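PDB 2Y0K: pyroglutatmate porin OpdO, which probably forms a channel of the OprD porin family across the bacterial outer membrane, perhaps for pyroglutamate. Local coordinates for residues P316-M321 with L347-Q352; K357-K362 with L381-S386; L257-V262 with Y306-G311; R19-N24 with T128-E133. All blocks are in the same frame, centred on the assembly; numbering follows the deposited sequence.

Contact 1 of 4, residues P316-M321 with L347-Q352; sequences PGLSFM and LGYVVQ. With C8E ((hydroxyethyloxy)tri(ethyloxy)octane), chain J.
The carbonyl O of G348 accepts the backbone N-H of S319 at 2.8 Å, almost straight, while CD1 of L318 rests against the same oxygen at 3.3 Å and the CA-H of L318 also points to it. The return bond, G348 N to S319 O, completes a hydrogen-bonded pair between antiparallel strands 318-332 and 335-350. Two residues toward the strand end, V350 N reaches G317 O at 2.9 Å from above the carbonyl plane. G317 has a positive phi of 102°, and NE2 of Q352 rests on its CA at 3.5 Å. That amide folds back: the Q352 chain bends at chi2 (-67°), and its NE2 donates to V350 O.

On the face of L318 and L347, the ring of Y349 receives CB of L318 at its edge (3.9 Å from CD1), and detergent atom O9 of C8E lies over one ring face, offset toward the rim. A water bridges Y349 OH and P316 O. The tyrosine thus meets L318 at its edge and the detergent where alkyl and ether parts join, while its hydroxyl binds water, consistent with an aromatic residue at the membrane interface of a barrel.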
# COMPACT_ATOMS: atom_id res chain seq x y z
N PRO A 316 -0.27 18.49 19.58
CA PRO A 316 -0.96 17.95 18.41
C PRO A 316 -0.05 18.06 17.19
O PRO A 316 0.63 19.08 17.02
CB PRO A 316 -2.17 18.89 18.25
CG PRO A 316 -2.30 19.60 19.54
CD PRO A 316 -0.91 19.71 20.10
N GLY A 317 -0.04 17.03 16.36
CA GLY A 317 0.80 17.07 15.18
C GLY A 317 2.07 16.27 15.32
O GLY A 317 2.69 15.90 14.33
N LEU A 318 2.49 16.02 16.56
CA LEU A 318 3.68 15.21 16.80
C LEU A 318 3.31 13.74 16.90
O LEU A 318 2.38 13.38 17.62
CB LEU A 318 4.39 15.65 18.09
CG LEU A 318 5.67 14.92 18.50
CD1 LEU A 318 6.67 14.84 17.35
CD2 LEU A 318 6.28 15.62 19.70
N SER A 319 4.00 12.88 16.16
CA SER A 319 3.72 11.45 16.25
C SER A 319 4.99 10.63 16.35
O SER A 319 6.04 11.05 15.86
CB SER A 319 2.89 10.96 15.06
OG SER A 319 3.50 11.35 13.84
N PHE A 320 4.88 9.47 16.98
CA PHE A 320 6.01 8.55 17.08
C PHE A 320 5.50 7.14 16.92
O PHE A 320 4.45 6.77 17.45
CB PHE A 320 6.72 8.72 18.43
CG PHE A 320 7.71 7.63 18.73
CD1 PHE A 320 9.03 7.74 18.32
CD2 PHE A 320 7.33 6.52 19.45
CE1 PHE A 320 9.94 6.74 18.61
CE2 PHE A 320 8.24 5.52 19.74
CZ PHE A 320 9.55 5.63 19.33
N MET A 321 6.26 6.35 16.17
CA MET A 321 5.95 4.95 15.98
C MET A 321 7.26 4.15 16.03
O MET A 321 8.28 4.56 15.48
CB MET A 321 5.25 4.74 14.64
CG MET A 321 4.80 3.31 14.37
SD MET A 321 6.10 2.23 13.74
CE MET A 321 6.45 2.97 12.15
N LEU A 347 9.30 9.20 13.20
CA LEU A 347 9.13 10.43 13.96
C LEU A 347 8.59 11.51 13.03
O LEU A 347 9.19 11.82 12.00
CB LEU A 347 10.46 10.85 14.58
CG LEU A 347 10.50 12.12 15.44
CD1 LEU A 347 9.52 12.03 16.61
CD2 LEU A 347 11.91 12.34 15.97
N GLY A 348 7.45 12.09 13.38
CA GLY A 348 6.82 13.05 12.49
C GLY A 348 6.15 14.23 13.16
O GLY A 348 5.61 14.12 14.27
N TYR A 349 6.20 15.37 12.48
CA TYR A 349 5.51 16.56 12.95
C TYR A 349 4.72 17.28 11.86
O TYR A 349 5.25 17.54 10.77
CB TYR A 349 6.48 17.56 13.59
CG TYR A 349 5.72 18.66 14.29
CD1 TYR A 349 5.10 18.43 15.50
CD2 TYR A 349 5.58 19.91 13.71
CE1 TYR A 349 4.38 19.41 16.15
CE2 TYR A 349 4.85 20.92 14.35
CZ TYR A 349 4.26 20.65 15.57
OH TYR A 349 3.54 21.62 16.23
N VAL A 350 3.47 17.60 12.15
CA VAL A 350 2.68 18.45 11.27
C VAL A 350 2.42 19.82 11.91
O VAL A 350 1.86 19.91 13.00
CB VAL A 350 1.34 17.78 10.87
CG1 VAL A 350 0.51 18.73 10.01
CG2 VAL A 350 1.59 16.49 10.11
N VAL A 351 2.85 20.88 11.24
CA VAL A 351 2.59 22.25 11.70
C VAL A 351 1.09 22.50 11.82
O VAL A 351 0.34 22.26 10.87
CB VAL A 351 3.17 23.29 10.74
CG1 VAL A 351 2.85 24.70 11.23
CG2 VAL A 351 4.67 23.09 10.60
N GLN A 352 0.67 22.99 12.98
CA GLN A 352 -0.75 23.09 13.31
C GLN A 352 -1.36 24.46 13.00
O GLN A 352 -2.57 24.58 12.85
CB GLN A 352 -0.98 22.76 14.80
CG GLN A 352 -0.56 21.36 15.22
CD GLN A 352 -1.41 20.28 14.61
OE1 GLN A 352 -2.52 20.01 15.06
NE2 GLN A 352 -0.88 19.63 13.57
C1 C8E J . 11.29 15.00 12.50
C2 C8E J . 10.27 15.51 13.52
C3 C8E J . 10.93 16.39 14.58
C4 C8E J . 9.93 16.99 15.56
C5 C8E J . 10.58 17.24 16.92
C6 C8E J . 9.59 17.08 18.09
C7 C8E J . 9.00 18.41 18.57
C8 C8E J . 8.32 19.19 17.44
O9 C8E J . 7.11 19.79 17.89
C10 C8E J . 7.24 21.14 18.27
C11 C8E J . 5.92 21.64 18.85
O12 C8E J . 5.99 23.02 19.15
C13 C8E J . 5.24 23.82 18.26
O HOH W 1 2.05 20.99 18.19

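Contact 2 of 4, residues K357-K362 with L381-S386; sequences KNLGVK and LILSYS
L359 and L383 meet through their CD1 methyls at 3.6 Å, and this leucine pair makes up the dense apolar side of the contact, with V361 on the same face. In both leucines CG stands anti to the backbone N (chi1 176° in L359, -178° in L383), which swings the two branched ends over the gap between the strands. Beneath them the backbones are laced by two hydrogen-bonded pairs. G360 and S384 exchange N-H...O bonds of 2.8 Å from G360 N to S384 O and from S384 N to G360 O; K362 and I382 form a second such pair, with both N...O distances 2.9 Å. The hydroxyl OG of S384 adds a weak bond to G360 O on the other face, beside the glycine.

Toward 357-358 the ladder gives way to water. The ring of Y385 turns its edge to the turn, with CE1 3.1 Å from K357 O, and a water ties that same carbonyl to Y385 OH, donating to the first and accepting from the second. A further water takes the place of a direct strand bond, spanning N358 O and S386 N. K357 reaches out fully extended from this exposed end, whereas the K362 side chain leaves the strand pair on the face of I382 and touches D346.

Strands 360-370 and 376-388 form a beta hairpin, and 376-388 pairs in turn with 13-27 near the N-terminus: the antiparallel closure by which first and last strands complete a porin beta-barrel.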
# COMPACT_ATOMS: atom_id res chain seq x y z
N LYS A 357 1.04 26.22 8.21
CA LYS A 357 0.08 25.19 8.61
C LYS A 357 -0.03 24.07 7.57
O LYS A 357 0.08 24.31 6.36
CB LYS A 357 -1.29 25.81 8.88
CG LYS A 357 -2.34 24.81 9.27
CD LYS A 357 -3.59 25.50 9.80
CE LYS A 357 -4.62 24.47 10.27
NZ LYS A 357 -5.84 25.10 10.87
N ASN A 358 -0.21 22.84 8.05
CA ASN A 358 -0.34 21.65 7.20
C ASN A 358 0.97 21.14 6.63
O ASN A 358 1.02 20.05 6.08
CB ASN A 358 -1.34 21.90 6.06
CG ASN A 358 -2.66 22.44 6.56
OD1 ASN A 358 -3.15 22.05 7.62
ND2 ASN A 358 -3.25 23.34 5.79
N LEU A 359 2.03 21.93 6.74
CA LEU A 359 3.37 21.47 6.42
C LEU A 359 3.75 20.31 7.35
O LEU A 359 3.67 20.46 8.57
CB LEU A 359 4.37 22.62 6.58
CG LEU A 359 5.86 22.33 6.38
CD1 LEU A 359 6.16 21.98 4.93
CD2 LEU A 359 6.67 23.54 6.82
N GLY A 360 4.13 19.17 6.79
CA GLY A 360 4.48 18.00 7.58
C GLY A 360 5.89 17.47 7.29
O GLY A 360 6.31 17.41 6.13
N VAL A 361 6.62 17.14 8.34
CA VAL A 361 7.92 16.48 8.19
C VAL A 361 7.83 15.10 8.82
O VAL A 361 7.27 14.94 9.91
CB VAL A 361 9.06 17.26 8.86
CG1 VAL A 361 9.08 18.69 8.38
CG2 VAL A 361 8.91 17.24 10.37
N LYS A 362 8.37 14.11 8.13
CA LYS A 362 8.43 12.76 8.67
C LYS A 362 9.80 12.12 8.44
O LYS A 362 10.35 12.16 7.34
CB LYS A 362 7.30 11.88 8.12
CG LYS A 362 7.43 10.42 8.59
CD LYS A 362 6.11 9.65 8.58
CE LYS A 362 5.31 9.87 9.86
NZ LYS A 362 4.48 11.12 9.80
N LEU A 381 13.48 10.83 4.75
CA LEU A 381 13.01 12.12 5.25
C LEU A 381 12.07 12.71 4.22
O LEU A 381 12.46 12.90 3.06
CB LEU A 381 14.19 13.06 5.49
CG LEU A 381 13.89 14.43 6.12
CD1 LEU A 381 13.24 14.24 7.48
CD2 LEU A 381 15.17 15.25 6.27
N ILE A 382 10.83 12.97 4.61
CA ILE A 382 9.84 13.52 3.68
C ILE A 382 9.20 14.80 4.23
O ILE A 382 8.58 14.80 5.29
CB ILE A 382 8.73 12.49 3.34
CG1 ILE A 382 9.33 11.12 3.03
CG2 ILE A 382 7.88 12.98 2.16
CD1 ILE A 382 9.46 10.20 4.24
N LEU A 383 9.38 15.89 3.50
CA LEU A 383 8.72 17.15 3.82
C LEU A 383 7.56 17.30 2.84
O LEU A 383 7.76 17.22 1.63
CB LEU A 383 9.69 18.31 3.66
CG LEU A 383 9.18 19.71 3.99
CD1 LEU A 383 8.97 19.83 5.48
CD2 LEU A 383 10.15 20.78 3.50
N SER A 384 6.35 17.46 3.36
CA SER A 384 5.18 17.50 2.50
C SER A 384 4.22 18.63 2.82
O SER A 384 3.96 18.94 3.98
CB SER A 384 4.41 16.20 2.63
OG SER A 384 4.01 16.06 3.97
N TYR A 385 3.66 19.23 1.77
CA TYR A 385 2.69 20.29 1.93
C TYR A 385 1.53 20.11 0.95
O TYR A 385 1.75 19.97 -0.25
CB TYR A 385 3.37 21.66 1.74
CG TYR A 385 2.42 22.82 1.94
CD1 TYR A 385 2.06 23.23 3.22
CD2 TYR A 385 1.88 23.50 0.85
CE1 TYR A 385 1.17 24.28 3.41
CE2 TYR A 385 0.98 24.56 1.04
CZ TYR A 385 0.64 24.95 2.32
OH TYR A 385 -0.24 25.99 2.52
N SER A 386 0.30 20.09 1.46
CA SER A 386 -0.88 19.98 0.62
C SER A 386 -1.74 21.24 0.65
O SER A 386 -2.05 21.78 1.72
CB SER A 386 -1.74 18.77 1.01
OG SER A 386 -1.05 17.56 0.76
O HOH W 2 -0.63 26.75 5.07
O HOH W 3 -0.13 19.51 3.86

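Contact 3 of 4, residues L257-V262 with Y306-G311; sequences LGAHAV and YDYDFG. With C8E ((hydroxyethyloxy)tri(ethyloxy)octane), chain C; C8E ((hydroxyethyloxy)tri(ethyloxy)octane), chain I.
A259 is the third residue of a type II' beta turn, L257 to H260, that joins two neighbouring strands of the porin barrel, and it makes the first contact with 306-311. The turn is pinned by paired backbone bonds between L257 and H260, with G258 taking the positive phi. A259 O accepts the N-H of D309 in the carbonyl plane at 3.0 Å, while CB of A259 touches CE1 of Y308 at 3.5 Å.

H260 follows, the centre of an aromatic cluster with Y306 and Y308. Its imidazole has CE1 of Y308 over one face, and the detergent C7 of a C8E molecule over the opposite one, both offset toward the rim. The two rings of H260 and Y308 are inclined at 52°. Y306, by contrast, meets the imidazole rim to rim.

At A261 the backbone forms a hydrogen-bonded pair with D307, and the two CB atoms lie 3.9 Å apart on the other face. The carboxylate of D307 is engaged mainly by R305 through a salt bridge. V262 then sends CG2 to the ring edge of Y306, 3.7 Å from CD1; C10 of the same C8E molecule lies above the ring plane near CE1 and also touches CG2. With CG anti to the backbone N (chi1 176°), the Y306 ring runs back along the neighbouring strand, past V262, as far as the histidine. There Y306 OH and H260 ND1 share a hydrogen bond of 2.7 Å at the imidazole edge, near its plane.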
# COMPACT_ATOMS: atom_id res chain seq x y z
N LEU A 257 -5.09 2.33 23.63
CA LEU A 257 -5.28 2.67 25.04
C LEU A 257 -4.97 4.15 25.28
O LEU A 257 -3.88 4.51 25.72
CB LEU A 257 -4.41 1.80 25.93
CG LEU A 257 -5.02 0.42 26.22
CD1 LEU A 257 -4.07 -0.43 27.04
CD2 LEU A 257 -6.35 0.59 26.94
N GLY A 258 -5.95 4.99 24.98
CA GLY A 258 -5.78 6.41 25.12
C GLY A 258 -4.86 6.93 24.04
O GLY A 258 -5.14 6.75 22.84
N ALA A 259 -3.78 7.58 24.45
CA ALA A 259 -2.82 8.12 23.49
C ALA A 259 -1.83 7.03 23.05
O ALA A 259 -1.08 7.21 22.10
CB ALA A 259 -2.10 9.32 24.07
N HIS A 260 -1.88 5.90 23.74
CA HIS A 260 -0.96 4.79 23.47
C HIS A 260 -1.60 3.76 22.54
O HIS A 260 -2.81 3.55 22.58
CB HIS A 260 -0.58 4.07 24.76
CG HIS A 260 0.02 4.96 25.80
ND1 HIS A 260 1.36 5.30 25.80
CD2 HIS A 260 -0.52 5.53 26.91
CE1 HIS A 260 1.61 6.07 26.85
NE2 HIS A 260 0.49 6.22 27.53
N ALA A 261 -0.78 3.11 21.71
CA ALA A 261 -1.22 1.96 20.93
C ALA A 261 -0.12 0.92 20.86
O ALA A 261 1.05 1.23 20.61
CB ALA A 261 -1.65 2.38 19.53
N VAL A 262 -0.49 -0.33 21.12
CA VAL A 262 0.42 -1.46 20.98
C VAL A 262 -0.23 -2.52 20.10
O VAL A 262 -1.43 -2.82 20.24
CB VAL A 262 0.81 -2.07 22.33
CG1 VAL A 262 1.52 -3.40 22.13
CG2 VAL A 262 1.71 -1.13 23.09
N TYR A 306 4.62 -0.13 18.66
CA TYR A 306 4.12 0.88 19.59
C TYR A 306 3.89 2.23 18.88
O TYR A 306 4.68 2.63 18.04
CB TYR A 306 5.09 1.05 20.78
CG TYR A 306 4.68 2.16 21.72
CD1 TYR A 306 3.61 1.99 22.60
CD2 TYR A 306 5.33 3.38 21.71
CE1 TYR A 306 3.22 3.01 23.45
CE2 TYR A 306 4.95 4.41 22.55
CZ TYR A 306 3.90 4.22 23.42
OH TYR A 306 3.53 5.24 24.26
N ASP A 307 2.78 2.90 19.21
CA ASP A 307 2.50 4.25 18.71
C ASP A 307 2.14 5.17 19.87
O ASP A 307 1.47 4.76 20.81
CB ASP A 307 1.30 4.26 17.73
CG ASP A 307 1.61 3.56 16.43
OD1 ASP A 307 1.62 2.31 16.40
OD2 ASP A 307 1.85 4.26 15.43
N TYR A 308 2.57 6.42 19.79
CA TYR A 308 2.08 7.41 20.73
C TYR A 308 1.58 8.66 20.00
O TYR A 308 2.26 9.20 19.13
CB TYR A 308 3.15 7.79 21.76
CG TYR A 308 2.60 8.67 22.86
CD1 TYR A 308 1.79 8.13 23.85
CD2 TYR A 308 2.86 10.03 22.88
CE1 TYR A 308 1.27 8.94 24.86
CE2 TYR A 308 2.35 10.84 23.89
CZ TYR A 308 1.55 10.28 24.87
OH TYR A 308 1.04 11.09 25.86
N ASP A 309 0.37 9.10 20.34
CA ASP A 309 -0.16 10.36 19.80
C ASP A 309 0.01 11.46 20.85
O ASP A 309 -0.54 11.37 21.94
CB ASP A 309 -1.63 10.21 19.41
CG ASP A 309 -2.15 11.37 18.54
OD1 ASP A 309 -1.62 12.51 18.66
OD2 ASP A 309 -3.08 11.14 17.72
N PHE A 310 0.79 12.49 20.53
CA PHE A 310 1.17 13.50 21.50
C PHE A 310 0.10 14.57 21.74
O PHE A 310 0.32 15.49 22.53
CB PHE A 310 2.48 14.15 21.09
CG PHE A 310 3.67 13.25 21.21
CD1 PHE A 310 3.99 12.37 20.18
CD2 PHE A 310 4.45 13.25 22.34
CE1 PHE A 310 5.08 11.54 20.28
CE2 PHE A 310 5.55 12.40 22.46
CZ PHE A 310 5.86 11.55 21.43
N GLY A 311 -1.04 14.44 21.08
CA GLY A 311 -2.12 15.40 21.22
C GLY A 311 -2.55 15.63 22.65
O GLY A 311 -2.49 16.76 23.15
C7 C8E C . 0.68 1.48 27.44
C8 C8E C . 2.19 1.30 27.52
O9 C8E C . 2.56 0.13 26.83
C10 C8E C . 3.61 0.34 25.89
C11 C8E C . 4.97 0.07 26.51
O12 C8E C . 5.96 0.05 25.50
C1 C8E I . 8.81 8.71 22.45
C2 C8E I . 9.44 7.67 23.39
C3 C8E I . 8.77 6.31 23.25
C4 C8E I . 9.20 5.34 24.35
C5 C8E I . 8.04 4.46 24.81
C6 C8E I . 7.75 4.64 26.30
C7 C8E I . 6.69 3.69 26.84
C8 C8E I . 5.50 4.48 27.38
O9 C8E I . 4.78 3.74 28.36
C10 C8E I . 4.17 4.57 29.34
C11 C8E I . 2.90 3.87 29.82
O12 C8E I . 2.66 4.16 31.19
C13 C8E I . 1.31 4.01 31.58
C14 C8E I . 0.97 5.00 32.71
O15 C8E I . 0.88 4.35 33.96
C16 C8E I . -0.39 4.49 34.58
C17 C8E I . -0.34 5.36 35.85
O18 C8E I . -0.51 6.73 35.54
C19 C8E I . -1.41 6.97 34.46
C20 C8E I . -2.17 8.29 34.63
O21 C8E I . -1.47 9.39 34.05
O HOH W 4 0.73 0.27 17.81

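Contact 4 of 4, residues R19-N24 with T128-E133; sequences RNFYFN and TRLLPE. With C8E ((hydroxyethyloxy)tri(ethyloxy)octane), chain K.
R19 sets off with chi1 at -61°, its CG beside the backbone N, and then runs extended from CG to NE, which carries the guanidinium across to the loop 128-133. L130 answers with CG anti to its own N (chi1 -179°), sending CD1 back toward the strand. NH1 of R19 donates to L130 O at 2.7 Å, approaching from well above the carbonyl plane with the bond bent to 146°; the oxygen lies near the guanidinium edge. CD of R19 passes 3.2 Å from the same oxygen. Two carboxylates fix the rest of the group: E17 forms a salt bridge to NE and D127 to NH2. The positive charge is probably well compensated in this buried place.

F21, two residues on, points the same way. Its CB packs on CD1 of L130 at 3.6 Å, and one ring face is covered centrally by the backbone C of R129, while I382 of the adjoining strand also touches it. CG of R129 lies 4.1 Å from CE2 of F21, and the guanidinium beyond is held by D93 and E38. On the outward face of strand 13-27, Y22 instead has a detergent chain over its ring.

Aliphatic and aromatic packing thus joins one buried bond in anchoring an irregular segment against the inner wall, as with the inward-folded loops that constrict the channels of OprD-type porins.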
# COMPACT_ATOMS: atom_id res chain seq x y z
N ARG A 19 6.16 17.57 -2.40
CA ARG A 19 6.97 16.65 -1.61
C ARG A 19 8.45 16.88 -1.85
O ARG A 19 8.93 16.84 -2.98
CB ARG A 19 6.65 15.20 -1.96
CG ARG A 19 5.23 14.78 -1.70
CD ARG A 19 5.12 13.28 -1.89
NE ARG A 19 3.79 12.79 -1.61
CZ ARG A 19 3.32 11.63 -2.05
NH1 ARG A 19 4.08 10.86 -2.81
NH2 ARG A 19 2.09 11.25 -1.74
N ASN A 20 9.17 17.12 -0.77
CA ASN A 20 10.61 17.10 -0.84
C ASN A 20 11.08 15.84 -0.10
O ASN A 20 10.65 15.57 1.02
CB ASN A 20 11.21 18.37 -0.25
CG ASN A 20 12.69 18.48 -0.51
OD1 ASN A 20 13.50 18.04 0.31
ND2 ASN A 20 13.07 19.06 -1.66
N PHE A 21 11.94 15.07 -0.74
CA PHE A 21 12.18 13.71 -0.33
C PHE A 21 13.66 13.34 -0.37
O PHE A 21 14.31 13.39 -1.42
CB PHE A 21 11.37 12.77 -1.22
CG PHE A 21 11.54 11.31 -0.89
CD1 PHE A 21 10.86 10.74 0.15
CD2 PHE A 21 12.39 10.51 -1.65
CE1 PHE A 21 11.01 9.39 0.46
CE2 PHE A 21 12.54 9.16 -1.35
CZ PHE A 21 11.85 8.60 -0.29
N TYR A 22 14.20 12.99 0.79
CA TYR A 22 15.57 12.49 0.89
C TYR A 22 15.56 11.05 1.33
O TYR A 22 14.85 10.68 2.26
CB TYR A 22 16.41 13.32 1.86
CG TYR A 22 17.80 12.75 2.03
CD1 TYR A 22 18.68 12.70 0.96
CD2 TYR A 22 18.22 12.25 3.24
CE1 TYR A 22 19.95 12.17 1.10
CE2 TYR A 22 19.50 11.71 3.40
CZ TYR A 22 20.35 11.68 2.33
OH TYR A 22 21.61 11.16 2.49
N PHE A 23 16.36 10.25 0.66
CA PHE A 23 16.35 8.82 0.87
C PHE A 23 17.79 8.29 0.90
O PHE A 23 18.58 8.59 0.02
CB PHE A 23 15.56 8.17 -0.25
CG PHE A 23 15.74 6.70 -0.35
CD1 PHE A 23 16.77 6.17 -1.12
CD2 PHE A 23 14.88 5.83 0.30
CE1 PHE A 23 16.94 4.80 -1.22
CE2 PHE A 23 15.04 4.46 0.20
CZ PHE A 23 16.06 3.95 -0.56
N ASN A 24 18.10 7.50 1.93
CA ASN A 24 19.46 6.97 2.11
C ASN A 24 19.49 5.47 2.41
O ASN A 24 18.83 4.99 3.33
CB ASN A 24 20.16 7.71 3.24
CG ASN A 24 21.62 7.35 3.34
OD1 ASN A 24 22.47 8.05 2.79
ND2 ASN A 24 21.92 6.27 4.03
N THR A 128 4.99 5.24 -1.11
CA THR A 128 5.90 5.48 0.00
C THR A 128 7.22 6.08 -0.47
O THR A 128 8.21 6.10 0.29
CB THR A 128 6.21 4.20 0.82
OG1 THR A 128 6.67 3.16 -0.06
CG2 THR A 128 4.98 3.71 1.59
N ARG A 129 7.25 6.52 -1.72
CA ARG A 129 8.42 7.17 -2.28
C ARG A 129 8.09 8.63 -2.65
O ARG A 129 7.38 9.30 -1.90
CB ARG A 129 8.97 6.37 -3.47
CG ARG A 129 10.35 6.86 -3.96
CD ARG A 129 11.10 5.80 -4.78
NE ARG A 129 12.26 6.38 -5.46
CZ ARG A 129 13.07 5.71 -6.27
NH1 ARG A 129 12.86 4.43 -6.52
NH2 ARG A 129 14.10 6.33 -6.83
N LEU A 130 8.57 9.13 -3.78
CA LEU A 130 8.34 10.53 -4.13
C LEU A 130 6.98 10.70 -4.80
O LEU A 130 6.17 11.55 -4.40
CB LEU A 130 9.44 11.06 -5.04
CG LEU A 130 9.30 12.55 -5.44
CD1 LEU A 130 9.62 13.50 -4.29
CD2 LEU A 130 10.18 12.84 -6.67
N LEU A 131 6.75 9.87 -5.81
CA LEU A 131 5.53 9.88 -6.59
C LEU A 131 4.93 8.47 -6.55
O LEU A 131 5.66 7.49 -6.48
CB LEU A 131 5.84 10.29 -8.03
CG LEU A 131 6.48 11.67 -8.22
CD1 LEU A 131 6.94 11.86 -9.67
CD2 LEU A 131 5.52 12.78 -7.81
N PRO A 132 3.59 8.38 -6.60
CA PRO A 132 2.87 7.11 -6.45
C PRO A 132 2.97 6.15 -7.64
O PRO A 132 3.10 6.58 -8.79
CB PRO A 132 1.41 7.56 -6.30
CG PRO A 132 1.37 8.93 -6.95
CD PRO A 132 2.68 9.54 -6.63
N GLU A 133 2.91 4.86 -7.35
CA GLU A 133 2.70 3.86 -8.38
C GLU A 133 1.31 4.07 -8.95
O GLU A 133 0.38 4.45 -8.23
CB GLU A 133 2.81 2.46 -7.76
CG GLU A 133 2.44 1.31 -8.68
CD GLU A 133 2.52 -0.07 -7.99
OE1 GLU A 133 2.24 -0.15 -6.78
OE2 GLU A 133 2.89 -1.06 -8.68
C1 C8E K . 22.85 13.97 -2.22
C2 C8E K . 22.91 15.21 -1.31
C3 C8E K . 21.76 15.09 -0.30
C4 C8E K . 21.88 16.06 0.88
C5 C8E K . 20.64 16.95 0.98
C6 C8E K . 19.61 16.40 1.97
C7 C8E K . 18.66 17.51 2.42
C8 C8E K . 17.64 17.02 3.45
O9 C8E K . 16.32 17.27 3.01
C10 C8E K . 15.69 18.30 3.73

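Contacts 1, 2 and 3 are pairings of adjacent barrel strands near the ends of those strands, partly buried or at the surface, whereas contact 4 is buried and sets a loop against a strand. Contacts 3, 1 and 2 follow one another around the wall: F320 O with Y308 N joins 3 to 1, and Y349 O with V361 N joins 1 to 2. L383 O with N20 N carries the series on to contact 4. Detergent lies over aromatic rings in contacts 1, 3 and 4; contact 2 relies more on leucines and bridging waters. In contact 4, arginines with acidic partners take over from the regular backbone ladder.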